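Local coordinates for protein aldehyde dehydrogenase 12 (Zea mays, PDB 6D97) that oxidises L-glutamate gamma-semialdehyde to glutamate with NAD+ as the last enzyme of proline catabolism in plants, at residues C316-Y321 / E354-E359. Sequence-based numbering, arbitrary orientation.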
ATOM      1  N   CYS A 316     -26.919 -21.153  11.209  1.00 31.53           N
ATOM      2  CA  CYS A 316     -27.748 -20.463  12.192  1.00 34.02           C
ATOM      3  C   CYS A 316     -27.592 -21.083  13.576  1.00 32.36           C
ATOM      4  O   CYS A 316     -27.488 -20.365  14.576  1.00 27.71           O
ATOM      5  CB  CYS A 316     -29.212 -20.489  11.752  1.00 32.79           C
ATOM      6  SG  CYS A 316     -29.682 -19.218  10.551  1.00 36.73           S
ATOM      7  N   ASP A 317     -27.561 -22.414  13.653  1.00 26.10           N
ATOM      8  CA  ASP A 317     -27.411 -23.071  14.947  1.00 26.53           C
ATOM      9  C   ASP A 317     -26.027 -22.828  15.535  1.00 25.47           C
ATOM     10  O   ASP A 317     -25.892 -22.580  16.739  1.00 28.47           O
ATOM     11  CB  ASP A 317     -27.679 -24.569  14.812  1.00 25.85           C
ATOM     12  CG  ASP A 317     -27.406 -25.327  16.101  1.00 29.62           C
ATOM     13  OD1 ASP A 317     -28.242 -25.238  17.028  1.00 30.35           O
ATOM     14  OD2 ASP A 317     -26.353 -25.997  16.190  1.00 28.82           O
ATOM     15  N   GLN A 318     -24.985 -22.903  14.705  1.00 29.67           N
ATOM     16  CA  GLN A 318     -23.636 -22.669  15.206  1.00 34.16           C
ATOM     17  C   GLN A 318     -23.439 -21.208  15.579  1.00 33.98           C
ATOM     18  O   GLN A 318     -22.809 -20.903  16.598  1.00 29.66           O
ATOM     19  CB  GLN A 318     -22.601 -23.105  14.168  1.00 32.34           C
ATOM     20  CG  GLN A 318     -22.548 -24.609  13.952  1.00 33.34           C
ATOM     21  CD  GLN A 318     -21.963 -25.357  15.139  1.00 32.19           C
ATOM     22  OE1 GLN A 318     -22.430 -26.437  15.498  1.00 31.12           O
ATOM     23  NE2 GLN A 318     -20.932 -24.789  15.749  1.00 26.21           N
ATOM     24  N   ASP A 319     -23.976 -20.292  14.771  1.00 32.95           N
ATOM     25  CA  ASP A 319     -23.820 -18.871  15.062  1.00 34.07           C
ATOM     26  C   ASP A 319     -24.494 -18.507  16.376  1.00 31.81           C
ATOM     27  O   ASP A 319     -23.928 -17.778  17.197  1.00 30.06           O
ATOM     28  CB  ASP A 319     -24.390 -18.025  13.925  1.00 35.40           C
ATOM     29  CG  ASP A 319     -23.433 -17.892  12.763  1.00 34.63           C
ATOM     30  OD1 ASP A 319     -22.215 -18.082  12.963  1.00 33.14           O
ATOM     31  OD2 ASP A 319     -23.907 -17.585  11.650  1.00 37.51           O
ATOM     32  N   ALA A 320     -25.703 -19.019  16.598  1.00 25.48           N
ATOM     33  CA  ALA A 320     -26.470 -18.602  17.763  1.00 25.68           C
ATOM     34  C   ALA A 320     -26.052 -19.335  19.030  1.00 28.00           C
ATOM     35  O   ALA A 320     -26.134 -18.762  20.123  1.00 33.26           O
ATOM     36  CB  ALA A 320     -27.964 -18.809  17.509  1.00 25.94           C
ATOM     37  N   TYR A 321     -25.590 -20.582  18.921  1.00 25.89           N
ATOM     38  CA  TYR A 321     -25.565 -21.457  20.085  1.00 26.01           C
ATOM     39  C   TYR A 321     -24.236 -22.133  20.383  1.00 30.13           C
ATOM     40  O   TYR A 321     -24.106 -22.706  21.471  1.00 31.10           O
ATOM     41  CB  TYR A 321     -26.651 -22.530  19.947  1.00 26.29           C
ATOM     42  CG  TYR A 321     -28.025 -21.921  19.862  1.00 30.30           C
ATOM     43  CD1 TYR A 321     -28.412 -20.925  20.752  1.00 26.99           C
ATOM     44  CD2 TYR A 321     -28.923 -22.317  18.879  1.00 27.67           C
ATOM     45  CE1 TYR A 321     -29.660 -20.354  20.679  1.00 35.06           C
ATOM     46  CE2 TYR A 321     -30.176 -21.750  18.794  1.00 31.19           C
ATOM     47  CZ  TYR A 321     -30.540 -20.770  19.698  1.00 35.14           C
ATOM     48  OH  TYR A 321     -31.786 -20.198  19.622  1.00 39.72           O
ATOM     49  N   GLU A 354     -31.748 -28.999  19.613  1.00 35.05           N
ATOM     50  CA  GLU A 354     -32.113 -30.029  20.580  1.00 43.28           C
ATOM     51  C   GLU A 354     -31.118 -31.177  20.647  1.00 40.71           C
ATOM     52  O   GLU A 354     -31.224 -32.006  21.557  1.00 44.31           O
ATOM     53  CB  GLU A 354     -33.510 -30.573  20.267  1.00 44.03           C
ATOM     54  CG  GLU A 354     -34.617 -29.585  20.601  1.00 45.43           C
ATOM     55  CD  GLU A 354     -35.894 -29.829  19.821  1.00 53.99           C
ATOM     56  OE1 GLU A 354     -36.941 -29.269  20.217  1.00 47.87           O
ATOM     57  OE2 GLU A 354     -35.852 -30.570  18.816  1.00 67.12           O
ATOM     58  N   ARG A 355     -30.167 -31.258  19.720  1.00 31.82           N
ATOM     59  CA  ARG A 355     -29.076 -32.212  19.854  1.00 39.42           C
ATOM     60  C   ARG A 355     -27.883 -31.627  20.600  1.00 39.26           C
ATOM     61  O   ARG A 355     -26.875 -32.320  20.771  1.00 39.49           O
ATOM     62  CB  ARG A 355     -28.637 -32.733  18.479  1.00 34.21           C
ATOM     63  CG  ARG A 355     -28.182 -31.666  17.517  1.00 29.97           C
ATOM     64  CD  ARG A 355     -27.447 -32.277  16.335  1.00 31.61           C
ATOM     65  NE  ARG A 355     -26.603 -31.292  15.659  1.00 36.25           N
ATOM     66  CZ  ARG A 355     -25.815 -31.557  14.622  1.00 39.16           C
ATOM     67  NH1 ARG A 355     -25.754 -32.787  14.128  1.00 35.96           N
ATOM     68  NH2 ARG A 355     -25.088 -30.588  14.077  1.00 35.30           N
ATOM     69  N   ARG A 356     -27.975 -30.378  21.050  1.00 36.42           N
ATOM     70  CA  ARG A 356     -26.946 -29.797  21.900  1.00 39.82           C
ATOM     71  C   ARG A 356     -27.134 -30.276  23.332  1.00 38.63           C
ATOM     72  O   ARG A 356     -28.259 -30.348  23.834  1.00 36.40           O
ATOM     73  CB  ARG A 356     -27.001 -28.272  21.830  1.00 34.37           C
ATOM     74  CG  ARG A 356     -26.866 -27.775  20.407  1.00 38.37           C
ATOM     75  CD  ARG A 356     -26.557 -26.287  20.317  1.00 38.25           C
ATOM     76  NE  ARG A 356     -25.935 -25.977  19.031  1.00 28.44           N
ATOM     77  CZ  ARG A 356     -24.636 -25.753  18.855  1.00 25.77           C
ATOM     78  NH1 ARG A 356     -23.809 -25.781  19.895  1.00 25.13           N
ATOM     79  NH2 ARG A 356     -24.165 -25.501  17.638  1.00 24.85           N
ATOM     80  N   LYS A 357     -26.028 -30.622  23.985  1.00 37.28           N
ATOM     81  CA  LYS A 357     -26.118 -31.231  25.303  1.00 37.06           C
ATOM     82  C   LYS A 357     -24.909 -30.859  26.148  1.00 39.91           C
ATOM     83  O   LYS A 357     -23.849 -30.486  25.639  1.00 35.02           O
ATOM     84  CB  LYS A 357     -26.250 -32.755  25.211  1.00 40.54           C
ATOM     85  CG  LYS A 357     -25.285 -33.410  24.254  1.00 45.21           C
ATOM     86  CD  LYS A 357     -26.047 -34.294  23.292  1.00 60.92           C
ATOM     87  CE  LYS A 357     -25.123 -35.222  22.528  1.00 63.94           C
ATOM     88  NZ  LYS A 357     -25.916 -36.267  21.826  1.00 63.94           N
ATOM     89  N   LEU A 358     -25.093 -30.992  27.463  1.00 39.64           N
ATOM     90  CA  LEU A 358     -24.077 -30.577  28.424  1.00 38.27           C
ATOM     91  C   LEU A 358     -22.829 -31.450  28.342  1.00 40.49           C
ATOM     92  O   LEU A 358     -21.710 -30.958  28.532  1.00 41.01           O
ATOM     93  CB  LEU A 358     -24.663 -30.624  29.834  1.00 33.80           C
ATOM     94  CG  LEU A 358     -23.823 -30.058  30.973  1.00 36.84           C
ATOM     95  CD1 LEU A 358     -23.661 -28.567  30.779  1.00 32.99           C
ATOM     96  CD2 LEU A 358     -24.473 -30.362  32.312  1.00 32.89           C
ATOM     97  N   GLU A 359     -23.000 -32.744  28.058  1.00 40.23           N
ATOM     98  CA  GLU A 359     -21.908 -33.695  28.260  1.00 39.40           C
ATOM     99  C   GLU A 359     -20.747 -33.466  27.298  1.00 39.08           C
ATOM    100  O   GLU A 359     -19.607 -33.822  27.619  1.00 38.67           O
ATOM    101  CB  GLU A 359     -22.424 -35.131  28.147  1.00 39.19           C
ATOM    102  CG  GLU A 359     -23.221 -35.613  29.363  1.00 50.47           C
ATOM    103  CD  GLU A 359     -24.715 -35.365  29.232  1.00 59.09           C
ATOM    104  OE1 GLU A 359     -25.503 -36.088  29.883  1.00 64.55           O
ATOM    105  OE2 GLU A 359     -25.102 -34.454  28.467  1.00 55.14           O
TER
HETATM  106  O   HOH W   1     -26.553 -28.773  16.871  1.00 30.99           O
HETATM  107  O   HOH W   2     -24.877 -27.743  14.503  1.00 34.84           O
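A buried side-on salt bridge between Asp317 and Arg356 ties helix 309-321 to the loop after helix 345-354, within the aldehyde dehydrogenase fold and away from the NAD pocket. Arg356 NE donates to Asp317 OD1 at 3.1 Å, with an N-H...O angle of 156°. Arg356 NH2 donates to Asp317 OD2 at 2.7 Å. A more bent bond joins Arg356 NE to Asp317 OD2 at 2.9 Å. Both oxygens lie near the guanidinium plane, yet the carboxylate is turned 40° against it, and NH2 meets OD2 from above the carboxylate plane. A chi1 of 174° swings the Asp317 carboxylate away from its own backbone N, toward the extended Arg356 chain arriving from the opposite direction. Tyr321 CB packs over one guanidinium face, 3.6 Å from Arg356 NE. Two waters accept from Arg355 NE and NH2 respectively and probably donate to Asp317 OD2. A leucine in place of Arg356 would probably leave the Asp317 carboxylate without its direct charged mate inside a buried contact. Arg356 NH1 bonds Thr362 O and Thr547 O of the second subunit, whose Thr547 OG1 also takes Gln318 NE2; alongside, Asp317 touches Leu352 and Ser353 of helix 345-354, and Ala320 packs on Gln331 of strand 331-337.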